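Serine/threonine-protein kinase Tel1 (Chaetomium thermophilum, PDB 6SKY) is an ATM-family protein kinase that probably senses DNA damage and activates checkpoint signalling by phosphorylating serine or threonine in [ST]-Q motifs. Local coordinates at residues D2779-V2792 with Y2848-Q2861. Numbering follows the deposited sequence.
Sequences DLGVAFEMGRVLPV and YQWSISPVRMAKLQ. Residues 2848, 2849, 2850, 2851, 2852, 2853, 2854, 2855, 2856, 2857, 2858, 2859, 2860, 2861 of segment 2848-2861 come from a tag, linker or insertion.
Tyr2848, like all of 2848-2861 from an insertion into the natural sequence, sets its OH at the edge of the Phe2784 ring, in the ring plane, 3.6 Å from CE2. Trp2850 comes over one face of the same ring with CZ3, 3.9 Å from Phe2784 CD2; the ring planes are inclined at 40°, so this is an oblique aromatic pair. Beside them the extended side chain of Met2786 brings CE to the backbone carbonyls of Gln2849 and Trp2850, and its SD packs on Ile2852 CB. Ile2852 then touches both Val2782 CG2 and Leu2790 CD2 with CD1. In the first turn of helix 2854-2860, Arg2856 reaches out fully extended, CG opposite the backbone N (chi1 -172°), and its NH2 makes a salt bridge with Asp2779 OD1 at 2.7 Å. The oxygen lies in the guanidinium plane, while the carboxylate is turned 65° from it; Val2782 CG2 covers one guanidinium face. Asp2779 heads an Asp-Leu-Gly sequence matching the kinase DFG motif and, with Asn2765, binds magnesium, so Arg2856 is a second-shell partner of the metal site. Met2857, bent at its end, lays CE 4.0 Å from Leu2790 CD2, and Leu2860 CD1 meets Val2782 CG2. Gln2861, just past the helix, grips the backbone of Val2792 twice: NE2 donates almost straight to O (2.9 Å), and OE1 accepts from N (3.2 Å). The same NE2 lies against Leu2790 CB and CD1, 3.3 Å from the latter. With alanine in its place, both Val2792 groups would probably lose these mates and the flank of Leu2790 its cover. The loop following strand 2775-2777 is thus held against helix 2854-2860 and its lead-in; Tyr2848 also packs on helices 2616-2632 and 2832-2843, Trp2850 on helix 2898-2908, and Pro2791 on Trp2355 of the second subunit.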
ATOM      1  N   ASP A2779     -20.730 -14.356 -31.227  1.00 28.65           N
ATOM      2  CA  ASP A2779     -21.858 -13.449 -31.434  1.00 28.65           C
ATOM      3  C   ASP A2779     -21.773 -12.258 -30.475  1.00 28.65           C
ATOM      4  O   ASP A2779     -22.668 -11.991 -29.681  1.00 28.65           O
ATOM      5  CB  ASP A2779     -23.169 -14.230 -31.277  1.00 28.65           C
ATOM      6  CG  ASP A2779     -24.389 -13.494 -31.799  1.00 28.65           C
ATOM      7  OD1 ASP A2779     -24.593 -12.308 -31.468  1.00 28.65           O
ATOM      8  OD2 ASP A2779     -25.180 -14.133 -32.525  1.00 28.65           O
ATOM      9  N   LEU A2780     -20.664 -11.530 -30.577  1.00 26.37           N
ATOM     10  CA  LEU A2780     -20.289 -10.519 -29.597  1.00 26.37           C
ATOM     11  C   LEU A2780     -20.732  -9.118 -29.993  1.00 26.37           C
ATOM     12  O   LEU A2780     -20.073  -8.143 -29.640  1.00 26.37           O
ATOM     13  CB  LEU A2780     -18.779 -10.541 -29.372  1.00 26.37           C
ATOM     14  CG  LEU A2780     -18.135 -11.808 -28.823  1.00 26.37           C
ATOM     15  CD1 LEU A2780     -16.654 -11.634 -28.787  1.00 26.37           C
ATOM     16  CD2 LEU A2780     -18.642 -12.109 -27.451  1.00 26.37           C
ATOM     17  N   GLY A2781     -21.844  -8.990 -30.701  1.00 30.25           N
ATOM     18  CA  GLY A2781     -22.208  -7.711 -31.272  1.00 30.25           C
ATOM     19  C   GLY A2781     -23.003  -6.777 -30.387  1.00 30.25           C
ATOM     20  O   GLY A2781     -23.006  -5.568 -30.617  1.00 30.25           O
ATOM     21  N   VAL A2782     -23.695  -7.315 -29.387  1.00 28.73           N
ATOM     22  CA  VAL A2782     -24.475  -6.505 -28.450  1.00 28.73           C
ATOM     23  C   VAL A2782     -23.546  -6.185 -27.285  1.00 28.73           C
ATOM     24  O   VAL A2782     -23.422  -6.947 -26.338  1.00 28.73           O
ATOM     25  CB  VAL A2782     -25.744  -7.223 -27.998  1.00 28.73           C
ATOM     26  CG1 VAL A2782     -26.476  -6.407 -26.985  1.00 28.73           C
ATOM     27  CG2 VAL A2782     -26.629  -7.500 -29.174  1.00 28.73           C
ATOM     28  N   ALA A2783     -22.873  -5.048 -27.364  1.00 25.31           N
ATOM     29  CA  ALA A2783     -21.925  -4.642 -26.347  1.00 25.31           C
ATOM     30  C   ALA A2783     -22.298  -3.259 -25.850  1.00 25.31           C
ATOM     31  O   ALA A2783     -23.308  -2.689 -26.254  1.00 25.31           O
ATOM     32  CB  ALA A2783     -20.494  -4.662 -26.884  1.00 25.31           C
ATOM     33  N   PHE A2784     -21.474  -2.723 -24.957  1.00 25.29           N
ATOM     34  CA  PHE A2784     -21.639  -1.369 -24.430  1.00 25.29           C
ATOM     35  C   PHE A2784     -23.048  -1.136 -23.906  1.00 25.29           C
ATOM     36  O   PHE A2784     -23.660  -0.097 -24.142  1.00 25.29           O
ATOM     37  CB  PHE A2784     -21.261  -0.334 -25.479  1.00 25.29           C
ATOM     38  CG  PHE A2784     -19.861  -0.465 -25.947  1.00 25.29           C
ATOM     39  CD1 PHE A2784     -18.817  -0.231 -25.090  1.00 25.29           C
ATOM     40  CD2 PHE A2784     -19.583  -0.853 -27.233  1.00 25.29           C
ATOM     41  CE1 PHE A2784     -17.529  -0.367 -25.511  1.00 25.29           C
ATOM     42  CE2 PHE A2784     -18.297  -0.990 -27.655  1.00 25.29           C
ATOM     43  CZ  PHE A2784     -17.267  -0.748 -26.795  1.00 25.29           C
ATOM     44  N   GLU A2785     -23.561  -2.125 -23.187  1.00 32.32           N
ATOM     45  CA  GLU A2785     -24.824  -2.060 -22.462  1.00 32.32           C
ATOM     46  C   GLU A2785     -26.029  -1.898 -23.374  1.00 32.32           C
ATOM     47  O   GLU A2785     -27.090  -1.479 -22.919  1.00 32.32           O
ATOM     48  CB  GLU A2785     -24.810  -0.940 -21.425  1.00 32.32           C
ATOM     49  CG  GLU A2785     -23.543  -0.842 -20.619  1.00 32.32           C
ATOM     50  CD  GLU A2785     -23.558  -1.718 -19.402  1.00 32.32           C
ATOM     51  OE1 GLU A2785     -24.199  -2.782 -19.447  1.00 32.32           O
ATOM     52  OE2 GLU A2785     -22.934  -1.340 -18.391  1.00 32.32           O
ATOM     53  N   MET A2786     -25.906  -2.236 -24.656  1.00 36.30           N
ATOM     54  CA  MET A2786     -27.055  -2.196 -25.551  1.00 36.30           C
ATOM     55  C   MET A2786     -28.154  -3.156 -25.137  1.00 36.30           C
ATOM     56  O   MET A2786     -29.251  -3.084 -25.692  1.00 36.30           O
ATOM     57  CB  MET A2786     -26.647  -2.539 -26.980  1.00 36.30           C
ATOM     58  CG  MET A2786     -25.747  -1.554 -27.663  1.00 36.30           C
ATOM     59  SD  MET A2786     -25.197  -2.199 -29.252  1.00 36.30           S
ATOM     60  CE  MET A2786     -23.597  -1.418 -29.397  1.00 36.30           C
ATOM     61  N   GLY A2787     -27.887  -4.053 -24.198  1.00 38.11           N
ATOM     62  CA  GLY A2787     -28.809  -5.111 -23.858  1.00 38.11           C
ATOM     63  C   GLY A2787     -29.803  -4.756 -22.780  1.00 38.11           C
ATOM     64  O   GLY A2787     -30.820  -5.434 -22.636  1.00 38.11           O
ATOM     65  N   ARG A2788     -29.531  -3.718 -22.005  1.00 41.11           N
ATOM     66  CA  ARG A2788     -30.502  -3.252 -21.029  1.00 41.11           C
ATOM     67  C   ARG A2788     -31.429  -2.195 -21.599  1.00 41.11           C
ATOM     68  O   ARG A2788     -32.166  -1.559 -20.843  1.00 41.11           O
ATOM     69  CB  ARG A2788     -29.799  -2.732 -19.780  1.00 41.11           C
ATOM     70  CG  ARG A2788     -28.635  -1.825 -20.029  1.00 41.11           C
ATOM     71  CD  ARG A2788     -27.911  -1.586 -18.731  1.00 41.11           C
ATOM     72  NE  ARG A2788     -27.253  -2.800 -18.270  1.00 41.11           N
ATOM     73  CZ  ARG A2788     -27.060  -3.106 -16.993  1.00 41.11           C
ATOM     74  NH1 ARG A2788     -26.444  -4.234 -16.669  1.00 41.11           N
ATOM     75  NH2 ARG A2788     -27.497  -2.294 -16.040  1.00 41.11           N
ATOM     76  N   VAL A2789     -31.413  -2.008 -22.918  1.00 43.25           N
ATOM     77  CA  VAL A2789     -32.377  -1.166 -23.615  1.00 43.25           C
ATOM     78  C   VAL A2789     -33.474  -1.989 -24.282  1.00 43.25           C
ATOM     79  O   VAL A2789     -34.474  -1.418 -24.738  1.00 43.25           O
ATOM     80  CB  VAL A2789     -31.653  -0.271 -24.643  1.00 43.25           C
ATOM     81  CG1 VAL A2789     -32.558   0.803 -25.181  1.00 43.25           C
ATOM     82  CG2 VAL A2789     -30.454   0.364 -24.002  1.00 43.25           C
ATOM     83  N   LEU A2790     -33.341  -3.304 -24.317  1.00 43.75           N
ATOM     84  CA  LEU A2790     -34.317  -4.191 -24.933  1.00 43.75           C
ATOM     85  C   LEU A2790     -35.665  -4.090 -24.228  1.00 43.75           C
ATOM     86  O   LEU A2790     -35.757  -3.471 -23.164  1.00 43.75           O
ATOM     87  CB  LEU A2790     -33.794  -5.626 -24.900  1.00 43.75           C
ATOM     88  CG  LEU A2790     -32.394  -5.821 -25.473  1.00 43.75           C
ATOM     89  CD1 LEU A2790     -31.964  -7.258 -25.339  1.00 43.75           C
ATOM     90  CD2 LEU A2790     -32.347  -5.387 -26.914  1.00 43.75           C
ATOM     91  N   PRO A2791     -36.736  -4.656 -24.796  1.00 44.53           N
ATOM     92  CA  PRO A2791     -38.029  -4.632 -24.091  1.00 44.53           C
ATOM     93  C   PRO A2791     -38.001  -5.302 -22.727  1.00 44.53           C
ATOM     94  O   PRO A2791     -38.475  -4.717 -21.746  1.00 44.53           O
ATOM     95  CB  PRO A2791     -38.953  -5.359 -25.067  1.00 44.53           C
ATOM     96  CG  PRO A2791     -38.380  -5.072 -26.378  1.00 44.53           C
ATOM     97  CD  PRO A2791     -36.899  -5.059 -26.201  1.00 44.53           C
ATOM     98  N   VAL A2792     -37.486  -6.524 -22.637  1.00 41.07           N
ATOM     99  CA  VAL A2792     -37.250  -7.177 -21.353  1.00 41.07           C
ATOM    100  C   VAL A2792     -35.755  -7.102 -21.077  1.00 41.07           C
ATOM    101  O   VAL A2792     -35.000  -7.948 -21.565  1.00 41.07           O
ATOM    102  CB  VAL A2792     -37.744  -8.627 -21.358  1.00 41.07           C
ATOM    103  CG1 VAL A2792     -37.887  -9.132 -19.950  1.00 41.07           C
ATOM    104  CG2 VAL A2792     -39.050  -8.729 -22.088  1.00 41.07           C
ATOM    105  N   TYR A2848     -19.320   1.901 -37.444  1.00 37.75           N
ATOM    106  CA  TYR A2848     -19.708   1.201 -36.230  1.00 37.75           C
ATOM    107  C   TYR A2848     -20.895   1.912 -35.600  1.00 37.75           C
ATOM    108  O   TYR A2848     -20.851   3.123 -35.384  1.00 37.75           O
ATOM    109  CB  TYR A2848     -18.542   1.124 -35.245  1.00 37.75           C
ATOM    110  CG  TYR A2848     -18.858   0.282 -34.042  1.00 37.75           C
ATOM    111  CD1 TYR A2848     -18.946  -1.091 -34.143  1.00 37.75           C
ATOM    112  CD2 TYR A2848     -19.085   0.858 -32.812  1.00 37.75           C
ATOM    113  CE1 TYR A2848     -19.247  -1.857 -33.059  1.00 37.75           C
ATOM    114  CE2 TYR A2848     -19.390   0.097 -31.724  1.00 37.75           C
ATOM    115  CZ  TYR A2848     -19.471  -1.256 -31.851  1.00 37.75           C
ATOM    116  OH  TYR A2848     -19.775  -2.020 -30.757  1.00 37.75           O
ATOM    117  N   GLN A2849     -21.957   1.164 -35.321  1.00 40.50           N
ATOM    118  CA  GLN A2849     -23.168   1.723 -34.740  1.00 40.50           C
ATOM    119  C   GLN A2849     -23.124   1.584 -33.227  1.00 40.50           C
ATOM    120  O   GLN A2849     -22.858   0.500 -32.707  1.00 40.50           O
ATOM    121  CB  GLN A2849     -24.411   1.018 -35.281  1.00 40.50           C
ATOM    122  CG  GLN A2849     -24.361   0.679 -36.751  1.00 40.50           C
ATOM    123  CD  GLN A2849     -24.427   1.899 -37.639  1.00 40.50           C
ATOM    124  OE1 GLN A2849     -23.933   1.887 -38.764  1.00 40.50           O
ATOM    125  NE2 GLN A2849     -25.046   2.959 -37.141  1.00 40.50           N
ATOM    126  N   TRP A2850     -23.403   2.673 -32.525  1.00 38.75           N
ATOM    127  CA  TRP A2850     -23.348   2.675 -31.072  1.00 38.75           C
ATOM    128  C   TRP A2850     -24.703   2.462 -30.427  1.00 38.75           C
ATOM    129  O   TRP A2850     -24.809   2.528 -29.203  1.00 38.75           O
ATOM    130  CB  TRP A2850     -22.738   3.975 -30.573  1.00 38.75           C
ATOM    131  CG  TRP A2850     -21.312   4.070 -30.876  1.00 38.75           C
ATOM    132  CD1 TRP A2850     -20.756   4.550 -32.008  1.00 38.75           C
ATOM    133  CD2 TRP A2850     -20.238   3.662 -30.038  1.00 38.75           C
ATOM    134  NE1 TRP A2850     -19.395   4.478 -31.931  1.00 38.75           N
ATOM    135  CE2 TRP A2850     -19.052   3.936 -30.724  1.00 38.75           C
ATOM    136  CE3 TRP A2850     -20.165   3.096 -28.769  1.00 38.75           C
ATOM    137  CZ2 TRP A2850     -17.807   3.663 -30.186  1.00 38.75           C
ATOM    138  CZ3 TRP A2850     -18.935   2.833 -28.240  1.00 38.75           C
ATOM    139  CH2 TRP A2850     -17.773   3.109 -28.944  1.00 38.75           C
ATOM    140  N   SER A2851     -25.735   2.217 -31.216  1.00 50.28           N
ATOM    141  CA  SER A2851     -27.014   1.767 -30.712  1.00 50.28           C
ATOM    142  C   SER A2851     -27.389   0.501 -31.454  1.00 50.28           C
ATOM    143  O   SER A2851     -26.703   0.074 -32.383  1.00 50.28           O
ATOM    144  CB  SER A2851     -28.100   2.830 -30.880  1.00 50.28           C
ATOM    145  OG  SER A2851     -29.375   2.287 -30.605  1.00 50.28           O
ATOM    146  N   ILE A2852     -28.489  -0.104 -31.042  1.00 60.10           N
ATOM    147  CA  ILE A2852     -28.929  -1.375 -31.594  1.00 60.10           C
ATOM    148  C   ILE A2852     -30.174  -1.098 -32.423  1.00 60.10           C
ATOM    149  O   ILE A2852     -31.221  -0.709 -31.890  1.00 60.10           O
ATOM    150  CB  ILE A2852     -29.166  -2.412 -30.487  1.00 60.10           C
ATOM    151  CG1 ILE A2852     -29.713  -3.716 -31.052  1.00 60.10           C
ATOM    152  CG2 ILE A2852     -30.041  -1.852 -29.379  1.00 60.10           C
ATOM    153  CD1 ILE A2852     -29.743  -4.817 -30.031  1.00 60.10           C
ATOM    154  N   SER A2853     -30.050  -1.264 -33.737  1.00 72.41           N
ATOM    155  CA  SER A2853     -31.118  -0.875 -34.645  1.00 72.41           C
ATOM    156  C   SER A2853     -32.325  -1.790 -34.463  1.00 72.41           C
ATOM    157  O   SER A2853     -32.162  -2.991 -34.229  1.00 72.41           O
ATOM    158  CB  SER A2853     -30.633  -0.934 -36.090  1.00 72.41           C
ATOM    159  OG  SER A2853     -29.433  -0.200 -36.250  1.00 72.41           O
ATOM    160  N   PRO A2854     -33.546  -1.259 -34.585  1.00 73.74           N
ATOM    161  CA  PRO A2854     -34.739  -2.059 -34.260  1.00 73.74           C
ATOM    162  C   PRO A2854     -34.854  -3.352 -35.043  1.00 73.74           C
ATOM    163  O   PRO A2854     -35.620  -4.232 -34.637  1.00 73.74           O
ATOM    164  CB  PRO A2854     -35.896  -1.108 -34.580  1.00 73.74           C
ATOM    165  CG  PRO A2854     -35.307   0.250 -34.456  1.00 73.74           C
ATOM    166  CD  PRO A2854     -33.899   0.119 -34.958  1.00 73.74           C
ATOM    167  N   VAL A2855     -34.115  -3.507 -36.141  1.00 72.44           N
ATOM    168  CA  VAL A2855     -34.136  -4.770 -36.875  1.00 72.44           C
ATOM    169  C   VAL A2855     -33.590  -5.895 -36.003  1.00 72.44           C
ATOM    170  O   VAL A2855     -34.259  -6.908 -35.763  1.00 72.44           O
ATOM    171  CB  VAL A2855     -33.352  -4.636 -38.191  1.00 72.44           C
ATOM    172  CG1 VAL A2855     -34.248  -4.076 -39.277  1.00 72.44           C
ATOM    173  CG2 VAL A2855     -32.153  -3.729 -37.995  1.00 72.44           C
ATOM    174  N   ARG A2856     -32.370  -5.724 -35.491  1.00 64.87           N
ATOM    175  CA  ARG A2856     -31.815  -6.755 -34.624  1.00 64.87           C
ATOM    176  C   ARG A2856     -32.511  -6.776 -33.273  1.00 64.87           C
ATOM    177  O   ARG A2856     -32.610  -7.837 -32.650  1.00 64.87           O
ATOM    178  CB  ARG A2856     -30.311  -6.561 -34.447  1.00 64.87           C
ATOM    179  CG  ARG A2856     -29.647  -7.714 -33.711  1.00 64.87           C
ATOM    180  CD  ARG A2856     -28.134  -7.605 -33.714  1.00 64.87           C
ATOM    181  NE  ARG A2856     -27.518  -8.710 -32.987  1.00 64.87           N
ATOM    182  CZ  ARG A2856     -26.213  -8.953 -32.960  1.00 64.87           C
ATOM    183  NH1 ARG A2856     -25.379  -8.169 -33.628  1.00 64.87           N
ATOM    184  NH2 ARG A2856     -25.740  -9.981 -32.268  1.00 64.87           N
ATOM    185  N   MET A2857     -33.013  -5.630 -32.810  1.00 67.24           N
ATOM    186  CA  MET A2857     -33.760  -5.619 -31.559  1.00 67.24           C
ATOM    187  C   MET A2857     -35.023  -6.462 -31.659  1.00 67.24           C
ATOM    188  O   MET A2857     -35.441  -7.076 -30.673  1.00 67.24           O
ATOM    189  CB  MET A2857     -34.096  -4.186 -31.159  1.00 67.24           C
ATOM    190  CG  MET A2857     -34.947  -4.083 -29.920  1.00 67.24           C
ATOM    191  SD  MET A2857     -35.188  -2.392 -29.361  1.00 67.24           S
ATOM    192  CE  MET A2857     -33.570  -2.033 -28.701  1.00 67.24           C
ATOM    193  N   ALA A2858     -35.641  -6.512 -32.836  1.00 71.31           N
ATOM    194  CA  ALA A2858     -36.758  -7.422 -33.049  1.00 71.31           C
ATOM    195  C   ALA A2858     -36.293  -8.840 -33.338  1.00 71.31           C
ATOM    196  O   ALA A2858     -37.042  -9.789 -33.092  1.00 71.31           O
ATOM    197  CB  ALA A2858     -37.636  -6.922 -34.193  1.00 71.31           C
ATOM    198  N   LYS A2859     -35.081  -9.002 -33.853  1.00 69.62           N
ATOM    199  CA  LYS A2859     -34.528 -10.333 -34.051  1.00 69.62           C
ATOM    200  C   LYS A2859     -34.032 -10.972 -32.759  1.00 69.62           C
ATOM    201  O   LYS A2859     -33.736 -12.171 -32.757  1.00 69.62           O
ATOM    202  CB  LYS A2859     -33.387 -10.269 -35.068  1.00 69.62           C
ATOM    203  CG  LYS A2859     -33.037 -11.594 -35.721  1.00 69.62           C
ATOM    204  CD  LYS A2859     -32.042 -11.401 -36.859  1.00 69.62           C
ATOM    205  CE  LYS A2859     -31.722 -12.721 -37.542  1.00 69.62           C
ATOM    206  NZ  LYS A2859     -30.747 -12.550 -38.653  1.00 69.62           N
ATOM    207  N   LEU A2860     -33.934 -10.214 -31.667  1.00 62.14           N
ATOM    208  CA  LEU A2860     -33.379 -10.718 -30.415  1.00 62.14           C
ATOM    209  C   LEU A2860     -34.429 -11.173 -29.413  1.00 62.14           C
ATOM    210  O   LEU A2860     -34.198 -12.150 -28.700  1.00 62.14           O
ATOM    211  CB  LEU A2860     -32.498  -9.656 -29.753  1.00 62.14           C
ATOM    212  CG  LEU A2860     -31.095  -9.453 -30.320  1.00 62.14           C
ATOM    213  CD1 LEU A2860     -30.362  -8.390 -29.550  1.00 62.14           C
ATOM    214  CD2 LEU A2860     -30.319 -10.745 -30.294  1.00 62.14           C
ATOM    215  N   GLN A2861     -35.568 -10.493 -29.319  1.00 53.65           N
ATOM    216  CA  GLN A2861     -36.559 -10.794 -28.290  1.00 53.65           C
ATOM    217  C   GLN A2861     -37.945 -10.958 -28.889  1.00 53.65           C
ATOM    218  O   GLN A2861     -38.926 -10.387 -28.412  1.00 53.65           O
ATOM    219  CB  GLN A2861     -36.575  -9.724 -27.213  1.00 53.65           C
ATOM    220  CG  GLN A2861     -35.346  -9.725 -26.364  1.00 53.65           C
ATOM    221  CD  GLN A2861     -35.611  -9.194 -24.998  1.00 53.65           C
ATOM    222  OE1 GLN A2861     -36.751  -8.946 -24.631  1.00 53.65           O
ATOM    223  NE2 GLN A2861     -34.558  -9.008 -24.228  1.00 53.65           N
TER